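Local coordinates for protein Moesin/ezrin/radixin homolog 2 (Drosophila melanogaster, PDB 7EDR) that probably acts as a FERM-domain scaffold at the cell cortex, linking membrane-associated proteins and, as a Merlin, restraining growth through Hippo signalling, at residues Gly153-Lys158 and Glu173-Trp178. Sequence-based numbering, arbitrary orientation.
Sequences GELLPK and ERIKTW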
loop_
_atom_site.group_PDB
_atom_site.type_symbol
_atom_site.label_atom_id
_atom_site.label_comp_id
_atom_site.label_asym_id
_atom_site.label_seq_id
_atom_site.Cartn_x
_atom_site.Cartn_y
_atom_site.Cartn_z
ATOM N N GLY C 153 45.061 -4.195 7.581
ATOM C CA GLY C 153 45.314 -2.960 6.859
ATOM C C GLY C 153 44.397 -2.747 5.673
ATOM O O GLY C 153 44.275 -1.613 5.192
ATOM N N GLU C 154 43.752 -3.814 5.190
ATOM C CA GLU C 154 42.743 -3.714 4.142
ATOM C C GLU C 154 41.313 -3.786 4.664
ATOM O O GLU C 154 40.379 -3.487 3.909
ATOM C CB GLU C 154 42.935 -4.833 3.121
ATOM C CG GLU C 154 44.200 -4.723 2.313
ATOM C CD GLU C 154 44.189 -5.664 1.127
ATOM O OE1 GLU C 154 44.405 -6.883 1.334
ATOM O OE2 GLU C 154 43.941 -5.183 -0.006
ATOM N N LEU C 155 41.118 -4.212 5.916
ATOM C CA LEU C 155 39.793 -4.378 6.487
ATOM C C LEU C 155 39.420 -3.234 7.409
ATOM O O LEU C 155 38.230 -3.038 7.684
ATOM C CB LEU C 155 39.702 -5.710 7.253
ATOM C CG LEU C 155 39.843 -6.990 6.413
ATOM C CD1 LEU C 155 40.204 -8.171 7.284
ATOM C CD2 LEU C 155 38.548 -7.296 5.638
ATOM N N LEU C 156 40.400 -2.451 7.848
ATOM C CA LEU C 156 40.137 -1.406 8.793
ATOM C C LEU C 156 40.553 -0.062 8.225
ATOM O O LEU C 156 41.566 0.028 7.518
ATOM C CB LEU C 156 40.880 -1.668 10.111
ATOM C CG LEU C 156 40.381 -2.922 10.830
ATOM C CD1 LEU C 156 41.155 -3.175 12.132
ATOM C CD2 LEU C 156 38.863 -2.834 11.084
ATOM N N PRO C 157 39.779 0.989 8.484
ATOM C CA PRO C 157 40.241 2.342 8.156
ATOM C C PRO C 157 41.606 2.615 8.784
ATOM O O PRO C 157 41.862 2.277 9.946
ATOM C CB PRO C 157 39.156 3.245 8.761
ATOM C CG PRO C 157 37.980 2.375 8.976
ATOM C CD PRO C 157 38.479 0.981 9.171
ATOM N N LYS C 158 42.491 3.248 8.015
ATOM C CA LYS C 158 43.811 3.566 8.555
ATOM C C LYS C 158 43.721 4.448 9.796
ATOM O O LYS C 158 44.552 4.324 10.702
ATOM C CB LYS C 158 44.682 4.229 7.491
ATOM C CG LYS C 158 46.069 4.563 7.996
ATOM C CD LYS C 158 47.081 4.739 6.873
ATOM C CE LYS C 158 48.498 4.752 7.436
ATOM N NZ LYS C 158 48.711 5.919 8.347
ATOM N N GLU C 173 42.988 -10.980 14.723
ATOM C CA GLU C 173 42.443 -12.000 15.621
ATOM C C GLU C 173 41.091 -11.582 16.193
ATOM O O GLU C 173 40.201 -12.424 16.380
ATOM C CB GLU C 173 43.430 -12.295 16.752
ATOM C CG GLU C 173 43.162 -13.605 17.464
ATOM C CD GLU C 173 43.306 -14.827 16.557
ATOM O OE1 GLU C 173 43.965 -14.736 15.492
ATOM O OE2 GLU C 173 42.745 -15.890 16.914
ATOM N N ARG C 174 40.920 -10.291 16.469
ATOM C CA ARG C 174 39.633 -9.804 16.949
ATOM C C ARG C 174 38.566 -9.817 15.854
ATOM O O ARG C 174 37.403 -10.123 16.137
ATOM C CB ARG C 174 39.811 -8.415 17.543
ATOM C CG ARG C 174 40.734 -8.471 18.718
ATOM C CD ARG C 174 40.848 -7.142 19.354
ATOM N NE ARG C 174 40.431 -7.232 20.745
ATOM C CZ ARG C 174 41.279 -7.271 21.752
ATOM N NH1 ARG C 174 42.587 -7.224 21.502
ATOM N NH2 ARG C 174 40.822 -7.339 22.989
ATOM N N ILE C 175 38.942 -9.530 14.604
ATOM C CA ILE C 175 38.004 -9.674 13.497
ATOM C C ILE C 175 37.600 -11.134 13.331
ATOM O O ILE C 175 36.409 -11.450 13.198
ATOM C CB ILE C 175 38.638 -9.099 12.219
ATOM C CG1 ILE C 175 38.924 -7.602 12.408
ATOM C CG2 ILE C 175 37.770 -9.366 11.006
ATOM C CD1 ILE C 175 39.805 -6.994 11.342
ATOM N N LYS C 176 38.582 -12.050 13.371
ATOM C CA LYS C 176 38.293 -13.475 13.245
ATOM C C LYS C 176 37.390 -13.970 14.369
ATOM O O LYS C 176 36.502 -14.803 14.144
ATOM C CB LYS C 176 39.591 -14.280 13.228
ATOM C CG LYS C 176 39.351 -15.777 13.331
ATOM C CD LYS C 176 40.632 -16.571 13.535
ATOM C CE LYS C 176 40.325 -18.076 13.632
ATOM N NZ LYS C 176 41.535 -18.928 13.828
ATOM N N THR C 177 37.611 -13.484 15.592
ATOM C CA THR C 177 36.823 -13.961 16.724
ATOM C C THR C 177 35.360 -13.558 16.587
ATOM O O THR C 177 34.453 -14.339 16.911
ATOM C CB THR C 177 37.413 -13.419 18.025
ATOM O OG1 THR C 177 38.805 -13.763 18.083
ATOM C CG2 THR C 177 36.683 -14.003 19.226
ATOM N N TRP C 178 35.111 -12.338 16.101
ATOM C CA TRP C 178 33.746 -11.897 15.865
ATOM C C TRP C 178 33.140 -12.610 14.658
ATOM O O TRP C 178 31.985 -13.050 14.706
ATOM C CB TRP C 178 33.728 -10.385 15.673
ATOM C CG TRP C 178 32.495 -9.764 16.182
ATOM C CD1 TRP C 178 31.249 -10.323 16.235
ATOM C CD2 TRP C 178 32.376 -8.461 16.753
ATOM N NE1 TRP C 178 30.357 -9.437 16.801
ATOM C CE2 TRP C 178 31.028 -8.285 17.119
ATOM C CE3 TRP C 178 33.279 -7.426 16.988
ATOM C CZ2 TRP C 178 30.568 -7.122 17.705
ATOM C CZ3 TRP C 178 32.823 -6.282 17.566
ATOM C CH2 TRP C 178 31.481 -6.134 17.921
#
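A single methyl group, CD1 of Ile175 on helix 168-179, fills the angle between Leu155 and Leu156, where the short, weakly bonded helix 152-155 runs out into a loop. Helix 168-179 is already under way at Glu173, whose carbonyl O takes two bonds from Thr177, one turn on. Arg174 faces elsewhere: its NH2 forms a salt bridge with an acidic side chain on the chain of another protein, so this helix also contributes to an interface. Ile175 makes the whole contact from its side. CG1 stands anti to the carbonyl carbon (chi1 -62°) and CD1 continues the extended chain, carrying the methyl out from the helix toward the leucines. It meets Leu156 tip to tip, 4.1 Å from CD1 and equally far from CG, and thus sits over the branched end of that side chain. Leu155 comes in by its CD1 alone, 4.2 Å from Ile175 CD1. The contact is entirely apolar and small, burying 112 Å² in all, and the backbones stay well apart, with the CA atoms of Leu155 and Ile175 9.0 Å from each other. Lys176 turns to Asp147 in a salt bridge. Thr177 folds its OG1 back to Glu173 O at 2.6 Å, while its N reaches the same oxygen from the opposite face of the carbonyl plane at 2.9 Å. Trp178 meets the ring of His182. Behind the leucines lies helix 122-137, with Val133 against Leu155 and Ala129 against Leu156; Pro157 follows as N-cap of helix 158-161. Side-chain packing of this kind between a loop-linked short helix and a longer one belongs to the all-helical central lobe of the FERM domain, which has an acyl-CoA-binding-protein-like fold.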